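Local coordinates for glycosyl hydrolases family 31 family protein (Aspergillus niger, PDB 6DRU) that hydrolyses xyloglucan oligosaccharides, releasing alpha-xylose from their non-reducing terminal glucose, at residues A[155-163]-A[632-641]. Numbering follows the deposited sequence.
Sequences QQDHMINKK and VSSNSNYTTQ. With NAG (2-acetamido-2-deoxy-beta-D-glucopyranose), chain E.
At the base of an N-linked glycan, His158 meets Gln641 beside Asn637, whose ND2 carries the first NAG through a 1.5 Å bond to C1. His158 NE2 donates to Gln641 OE1 at 2.9 Å; the acceptor lies 2° out of the imidazole plane, so the ring presents its edge, while the donor is tilted 26° from the carbonyl plane. Gln641 OE1 also accepts from Asn637 ND2 at 2.7 Å, and the two donors arrive from opposite faces of the amide, a double grip that ties the glycosylated asparagine to the histidine. Sugar atom O6 sits 3.5 Å above the centre of the imidazole, and Gln641 NE2 adds a weak bond to NAG O7. With chi1 at -150°, CG of His158 stands roughly anti to the backbone N, which carries the ring out to this junction, with Thr640 OG1 near its edge.

Farther along, the loop between strands 149-151 and 166-168 docks on the turn joining helices 628-633 and 637-640 of the C-terminal part of this GH31 enzyme. That turn closes the first helix with a Schellman motif at Asn635, of positive phi, and opens the next with Ser636 as N-cap, its OG accepting from Tyr638 N. Asn635 OD1 accepts from Asn161 N at 2.9 Å, nearly straight and in the carbonyl plane, and more weakly from Ile160 N. Asn161 ND2 returns a bond to Ser633 O at 3.2 Å, on a lone pair, while its OD1 forms an Asx turn with Lys163 N and accepts from Ile149 N. Beside the Asn635 bonds, Ile160 CD1 packs against Val632 CG1 at 3.7 Å, with Leu503 of helix 492-508 also touching the isoleucine.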
loop_
_atom_site.group_PDB
_atom_site.type_symbol
_atom_site.label_atom_id
_atom_site.label_comp_id
_atom_site.label_asym_id
_atom_site.label_seq_id
_atom_site.Cartn_x
_atom_site.Cartn_y
_atom_site.Cartn_z
ATOM N N GLN A 155 -15.303 14.206 24.522
ATOM C CA GLN A 155 -16.122 13.112 24.019
ATOM C C GLN A 155 -17.397 13.058 24.850
ATOM O O GLN A 155 -17.382 13.375 26.042
ATOM C CB GLN A 155 -15.370 11.776 24.093
ATOM C CG GLN A 155 -16.177 10.560 23.678
ATOM C CD GLN A 155 -15.386 9.274 23.798
ATOM O OE1 GLN A 155 -14.271 9.266 24.321
ATOM N NE2 GLN A 155 -15.958 8.178 23.313
ATOM N N GLN A 156 -18.502 12.667 24.211
ATOM C CA GLN A 156 -19.782 12.534 24.909
ATOM C C GLN A 156 -19.945 11.087 25.365
ATOM O O GLN A 156 -20.696 10.295 24.791
ATOM C CB GLN A 156 -20.933 12.981 24.018
ATOM C CG GLN A 156 -20.798 14.405 23.519
ATOM C CD GLN A 156 -22.026 14.887 22.774
ATOM O OE1 GLN A 156 -21.956 15.225 21.593
ATOM N NE2 GLN A 156 -23.160 14.927 23.465
ATOM N N ASP A 157 -19.221 10.743 26.432
ATOM C CA ASP A 157 -19.271 9.405 27.003
ATOM C C ASP A 157 -19.794 9.364 28.430
ATOM O O ASP A 157 -20.002 8.264 28.955
ATOM C CB ASP A 157 -17.881 8.746 26.965
ATOM C CG ASP A 157 -16.821 9.566 27.679
ATOM O OD1 ASP A 157 -17.132 10.684 28.145
ATOM O OD2 ASP A 157 -15.671 9.088 27.780
ATOM N N HIS A 158 -20.005 10.518 29.072
ATOM C CA HIS A 158 -20.525 10.592 30.439
ATOM C C HIS A 158 -19.562 9.958 31.441
ATOM O O HIS A 158 -19.986 9.397 32.455
ATOM C CB HIS A 158 -21.912 9.949 30.538
ATOM C CG HIS A 158 -22.786 10.546 31.596
ATOM N ND1 HIS A 158 -24.162 10.468 31.554
ATOM C CD2 HIS A 158 -22.483 11.231 32.723
ATOM C CE1 HIS A 158 -24.668 11.079 32.610
ATOM N NE2 HIS A 158 -23.670 11.551 33.336
ATOM N N MET A 159 -18.259 10.040 31.162
ATOM C CA MET A 159 -17.236 9.455 32.016
ATOM C C MET A 159 -16.078 10.427 32.185
ATOM O O MET A 159 -15.717 11.143 31.247
ATOM C CB MET A 159 -16.695 8.144 31.428
ATOM C CG MET A 159 -17.757 7.155 30.984
ATOM S SD MET A 159 -17.058 5.763 30.073
ATOM C CE MET A 159 -16.218 4.907 31.398
ATOM N N ILE A 160 -15.504 10.454 33.386
ATOM C CA ILE A 160 -14.230 11.124 33.610
ATOM C C ILE A 160 -13.087 10.137 33.802
ATOM O O ILE A 160 -11.920 10.534 33.657
ATOM C CB ILE A 160 -14.298 12.103 34.802
ATOM C CG1 ILE A 160 -14.784 11.388 36.063
ATOM C CG2 ILE A 160 -15.171 13.304 34.465
ATOM C CD1 ILE A 160 -14.692 12.240 37.305
ATOM N N ASN A 161 -13.374 8.879 34.132
ATOM C CA ASN A 161 -12.373 7.819 34.162
ATOM C C ASN A 161 -12.427 7.090 32.825
ATOM O O ASN A 161 -13.389 6.366 32.542
ATOM C CB ASN A 161 -12.624 6.859 35.323
ATOM C CG ASN A 161 -11.607 5.734 35.383
ATOM O OD1 ASN A 161 -10.519 5.833 34.816
ATOM N ND2 ASN A 161 -11.959 4.656 36.073
ATOM N N LYS A 162 -11.396 7.279 32.005
ATOM C CA LYS A 162 -11.354 6.712 30.665
ATOM C C LYS A 162 -10.743 5.315 30.628
ATOM O O LYS A 162 -10.536 4.775 29.537
ATOM C CB LYS A 162 -10.584 7.643 29.725
ATOM C CG LYS A 162 -11.161 9.052 29.638
ATOM C CD LYS A 162 -12.569 9.047 29.055
ATOM C CE LYS A 162 -13.233 10.414 29.177
ATOM N NZ LYS A 162 -12.873 11.329 28.059
ATOM N N LYS A 163 -10.454 4.724 31.786
ATOM C CA LYS A 163 -9.894 3.380 31.821
ATOM C C LYS A 163 -10.857 2.383 31.188
ATOM O O LYS A 163 -12.074 2.460 31.381
ATOM C CB LYS A 163 -9.587 2.975 33.263
ATOM C CG LYS A 163 -9.037 1.566 33.427
ATOM C CD LYS A 163 -7.520 1.566 33.394
ATOM C CE LYS A 163 -6.964 0.159 33.517
ATOM N NZ LYS A 163 -5.497 0.120 33.265
ATOM N N VAL A 632 -14.883 8.216 41.450
ATOM C CA VAL A 632 -14.380 8.555 40.125
ATOM C C VAL A 632 -14.174 7.300 39.285
ATOM O O VAL A 632 -14.477 7.289 38.087
ATOM C CB VAL A 632 -13.085 9.378 40.247
ATOM C CG1 VAL A 632 -12.507 9.657 38.875
ATOM C CG2 VAL A 632 -13.357 10.679 40.980
ATOM N N SER A 633 -13.670 6.223 39.894
ATOM C CA SER A 633 -13.428 4.998 39.138
ATOM C C SER A 633 -14.726 4.422 38.590
ATOM O O SER A 633 -14.762 3.905 37.467
ATOM C CB SER A 633 -12.715 3.964 40.009
ATOM O OG SER A 633 -13.644 3.202 40.756
ATOM N N SER A 634 -15.806 4.508 39.364
ATOM C CA SER A 634 -17.103 3.999 38.943
ATOM C C SER A 634 -17.881 4.997 38.099
ATOM O O SER A 634 -18.990 4.676 37.656
ATOM C CB SER A 634 -17.935 3.606 40.166
ATOM O OG SER A 634 -18.135 4.720 41.020
ATOM N N ASN A 635 -17.326 6.185 37.864
ATOM C CA ASN A 635 -17.993 7.244 37.112
ATOM C C ASN A 635 -19.369 7.549 37.702
ATOM O O ASN A 635 -20.383 7.599 37.001
ATOM C CB ASN A 635 -18.086 6.883 35.628
ATOM C CG ASN A 635 -16.722 6.793 34.965
ATOM O OD1 ASN A 635 -16.044 7.803 34.766
ATOM N ND2 ASN A 635 -16.308 5.576 34.630
ATOM N N SER A 636 -19.395 7.738 39.020
ATOM C CA SER A 636 -20.619 8.119 39.708
ATOM C C SER A 636 -21.079 9.502 39.257
ATOM O O SER A 636 -20.273 10.357 38.879
ATOM C CB SER A 636 -20.402 8.107 41.222
ATOM O OG SER A 636 -21.457 8.766 41.901
ATOM N N ASN A 637 -22.398 9.715 39.294
ATOM C CA ASN A 637 -22.952 11.016 38.929
ATOM C C ASN A 637 -22.433 12.134 39.822
ATOM O O ASN A 637 -22.460 13.300 39.413
ATOM C CB ASN A 637 -24.483 10.982 38.984
ATOM C CG ASN A 637 -25.084 9.960 38.033
ATOM O OD1 ASN A 637 -25.106 8.765 38.322
ATOM N ND2 ASN A 637 -25.584 10.431 36.894
ATOM N N TYR A 638 -21.956 11.809 41.027
ATOM C CA TYR A 638 -21.418 12.828 41.922
ATOM C C TYR A 638 -20.075 13.369 41.449
ATOM O O TYR A 638 -19.684 14.463 41.868
ATOM C CB TYR A 638 -21.283 12.269 43.337
ATOM C CG TYR A 638 -22.607 11.925 43.979
ATOM C CD1 TYR A 638 -23.688 12.792 43.891
ATOM C CD2 TYR A 638 -22.778 10.730 44.664
ATOM C CE1 TYR A 638 -24.903 12.479 44.473
ATOM C CE2 TYR A 638 -23.988 10.409 45.248
ATOM C CZ TYR A 638 -25.046 11.286 45.150
ATOM O OH TYR A 638 -26.252 10.966 45.732
ATOM N N THR A 639 -19.363 12.634 40.593
ATOM C CA THR A 639 -18.085 13.094 40.069
ATOM C C THR A 639 -18.120 13.442 38.588
ATOM O O THR A 639 -17.299 14.251 38.145
ATOM C CB THR A 639 -16.996 12.037 40.305
ATOM O OG1 THR A 639 -17.437 10.772 39.797
ATOM C CG2 THR A 639 -16.704 11.905 41.787
ATOM N N THR A 640 -19.043 12.866 37.819
ATOM C CA THR A 640 -19.185 13.204 36.410
ATOM C C THR A 640 -20.129 14.374 36.168
ATOM O O THR A 640 -20.168 14.895 35.047
ATOM C CB THR A 640 -19.672 11.986 35.611
ATOM O OG1 THR A 640 -21.013 11.657 35.996
ATOM C CG2 THR A 640 -18.766 10.789 35.857
ATOM N N GLN A 641 -20.888 14.801 37.184
ATOM C CA GLN A 641 -21.840 15.896 37.032
ATOM C C GLN A 641 -21.692 16.970 38.106
ATOM O O GLN A 641 -22.515 17.891 38.158
ATOM C CB GLN A 641 -23.278 15.362 37.026
ATOM C CG GLN A 641 -23.545 14.313 35.954
ATOM C CD GLN A 641 -24.974 13.805 35.975
ATOM O OE1 GLN A 641 -25.256 12.693 35.530
ATOM N NE2 GLN A 641 -25.885 14.622 36.491
HETATM C C1 NAG E . -26.320 9.498 36.023
HETATM C C2 NAG E . -27.559 10.001 35.308
HETATM C C3 NAG E . -28.184 8.967 34.448
HETATM C C4 NAG E . -27.149 8.324 33.554
HETATM C C5 NAG E . -26.021 7.793 34.407
HETATM C C6 NAG E . -24.980 7.133 33.526
HETATM C C7 NAG E . -28.856 11.826 36.330
HETATM C C8 NAG E . -29.860 12.307 37.353
HETATM N N2 NAG E . -28.503 10.453 36.269
HETATM O O3 NAG E . -29.214 9.558 33.690
HETATM O O4 NAG E . -27.731 7.269 32.826
HETATM O O5 NAG E . -25.451 8.870 35.112
HETATM O O6 NAG E . -23.719 7.725 33.744
HETATM O O7 NAG E . -28.348 12.618 35.562
#